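Local coordinates for protein probable thiol peroxidase (Chromobacterium violaceum, PDB 3KEB) that probably reduces peroxides by way of a redox-active thiol, on a thioredoxin-like fold, at residues A[136-141]-A[153-158]. Numbering follows the deposited sequence.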
loop_
_atom_site.group_PDB
_atom_site.type_symbol
_atom_site.label_atom_id
_atom_site.label_comp_id
_atom_site.label_asym_id
_atom_site.label_seq_id
_atom_site.Cartn_x
_atom_site.Cartn_y
_atom_site.Cartn_z
ATOM N N THR A 136 0.014 2.133 -9.389
ATOM C CA THR A 136 0.750 1.749 -10.609
ATOM C C THR A 136 -0.279 1.357 -11.695
ATOM O O THR A 136 -1.099 0.435 -11.512
ATOM C CB THR A 136 1.704 0.588 -10.399
ATOM O OG1 THR A 136 0.860 -0.558 -10.001
ATOM C CG2 THR A 136 2.665 0.832 -9.285
ATOM N N SER A 137 -0.209 2.023 -12.842
ATOM C CA SER A 137 -1.063 1.724 -13.961
ATOM C C SER A 137 -0.789 0.275 -14.456
ATOM O O SER A 137 0.351 -0.182 -14.416
ATOM C CB SER A 137 -0.871 2.773 -15.067
ATOM O OG SER A 137 -2.028 2.813 -15.849
ATOM N N PRO A 138 -1.803 -0.449 -14.870
ATOM C CA PRO A 138 -1.576 -1.843 -15.234
ATOM C C PRO A 138 -0.769 -2.034 -16.552
ATOM O O PRO A 138 -1.007 -1.342 -17.544
ATOM C CB PRO A 138 -2.989 -2.411 -15.361
ATOM C CG PRO A 138 -3.809 -1.232 -15.634
ATOM C CD PRO A 138 -3.239 -0.182 -14.747
ATOM N N ALA A 139 0.242 -2.904 -16.485
ATOM C CA ALA A 139 1.205 -3.107 -17.565
ATOM C C ALA A 139 1.841 -4.484 -17.471
ATOM O O ALA A 139 1.735 -5.212 -16.448
ATOM C CB ALA A 139 2.273 -1.976 -17.572
ATOM N N ILE A 140 2.370 -4.916 -18.596
ATOM C CA ILE A 140 3.023 -6.209 -18.649
ATOM C C ILE A 140 4.284 -6.059 -19.383
ATOM O O ILE A 140 4.325 -5.343 -20.383
ATOM C CB ILE A 140 2.141 -7.320 -19.293
ATOM C CG1 ILE A 140 2.833 -8.677 -19.205
ATOM C CG2 ILE A 140 1.755 -7.012 -20.787
ATOM C CD1 ILE A 140 1.790 -9.879 -19.418
ATOM N N ILE A 141 5.320 -6.733 -18.902
ATOM C CA ILE A 141 6.637 -6.704 -19.564
ATOM C C ILE A 141 7.281 -8.062 -19.524
ATOM O O ILE A 141 7.482 -8.630 -18.459
ATOM C CB ILE A 141 7.612 -5.755 -18.841
ATOM C CG1 ILE A 141 7.050 -4.351 -18.743
ATOM C CG2 ILE A 141 9.013 -5.724 -19.545
ATOM C CD1 ILE A 141 7.891 -3.412 -17.865
ATOM N N GLU A 153 3.492 -3.786 -22.749
ATOM C CA GLU A 153 2.211 -3.218 -23.077
ATOM C C GLU A 153 1.643 -2.605 -21.817
ATOM O O GLU A 153 1.629 -3.227 -20.748
ATOM C CB GLU A 153 1.283 -4.341 -23.590
ATOM C CG GLU A 153 -0.164 -3.916 -23.863
ATOM C CD GLU A 153 -1.117 -5.104 -24.056
ATOM O OE1 GLU A 153 -0.751 -6.282 -23.832
ATOM O OE2 GLU A 153 -2.241 -4.836 -24.452
ATOM N N ARG A 154 1.099 -1.410 -21.951
ATOM C CA ARG A 154 0.244 -0.848 -20.899
ATOM C C ARG A 154 -1.179 -0.912 -21.317
ATOM O O ARG A 154 -1.489 -0.687 -22.475
ATOM C CB ARG A 154 0.607 0.605 -20.689
ATOM C CG ARG A 154 1.882 0.703 -20.094
ATOM C CD ARG A 154 2.242 2.125 -19.843
ATOM N NE ARG A 154 2.610 2.835 -21.077
ATOM C CZ ARG A 154 3.095 4.073 -21.119
ATOM N NH1 ARG A 154 3.255 4.764 -20.020
ATOM N NH2 ARG A 154 3.399 4.670 -22.294
ATOM N N LEU A 155 -2.050 -1.312 -20.406
ATOM C CA LEU A 155 -3.441 -1.342 -20.692
ATOM C C LEU A 155 -4.007 0.066 -20.842
ATOM O O LEU A 155 -3.769 0.928 -19.996
ATOM C CB LEU A 155 -4.208 -2.072 -19.562
ATOM C CG LEU A 155 -3.962 -3.543 -19.340
ATOM C CD1 LEU A 155 -5.019 -4.038 -18.257
ATOM C CD2 LEU A 155 -4.057 -4.276 -20.685
ATOM N N ALA A 156 -4.805 0.268 -21.881
ATOM C CA ALA A 156 -5.530 1.516 -22.086
ATOM C C ALA A 156 -6.846 1.631 -21.303
ATOM O O ALA A 156 -7.401 2.715 -21.222
ATOM C CB ALA A 156 -5.755 1.793 -23.603
ATOM N N ASN A 157 -7.314 0.513 -20.747
ATOM C CA ASN A 157 -8.554 0.447 -19.973
ATOM C C ASN A 157 -8.348 -0.617 -18.904
ATOM O O ASN A 157 -7.828 -1.674 -19.223
ATOM C CB ASN A 157 -9.764 0.067 -20.841
ATOM C CG ASN A 157 -11.086 0.175 -20.096
ATOM O OD1 ASN A 157 -11.297 -0.499 -19.096
ATOM N ND2 ASN A 157 -12.002 1.005 -20.599
ATOM N N THR A 158 -8.788 -0.346 -17.668
ATOM C CA THR A 158 -8.521 -1.201 -16.531
ATOM C C THR A 158 -9.234 -2.515 -16.564
ATOM O O THR A 158 -8.791 -3.437 -15.830
ATOM C CB THR A 158 -8.863 -0.474 -15.208
ATOM O OG1 THR A 158 -10.210 -0.059 -15.225
ATOM C CG2 THR A 158 -7.948 0.757 -14.970
HETATM O O HOH W 1 -1.858 1.123 -18.093
#
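Pro138 lays the CB–CG side of its ring over the Leu155 side chain, which crosses it at about a right angle; CB of Pro138 lies 3.9 Å from CD1 of Leu155. Beside this apolar overlap, Leu155 N donates to Pro138 O at 3.0 Å, meeting the carbonyl 31° out of its plane. A water adds a second grip on Pro138 O: it donates to that oxygen and to Leu155 O and accepts from Ser137 OG, tying the two segments together where the regular strand pairing gives out. Further along, Ile140 and Glu153 bond each other in both directions, Ile140 N to Glu153 O at 2.8 Å and Glu153 N to Ile140 O at 3.0 Å. On the face they share, Ile140 CG2 sits 3.9 Å from Glu153 CB, while CG1, anti to the backbone N (chi1 -175°), carries the rest of the isoleucine away from the glutamate. OE1 of Glu153 accepts from Asp163 N. On the other face, Ala139 CB touches Arg154 CG at 3.7 Å within a non-hydrogen-bonded pair; the guanidinium continues to Gly124 O and makes a cation-pi contact with Phe6. Strand 51-55 pairs with the far edge of strand 139-143, so the antiparallel beta hairpin ends the mixed sheet within this chain, with strand 149-154 outermost, as in the thioredoxin fold.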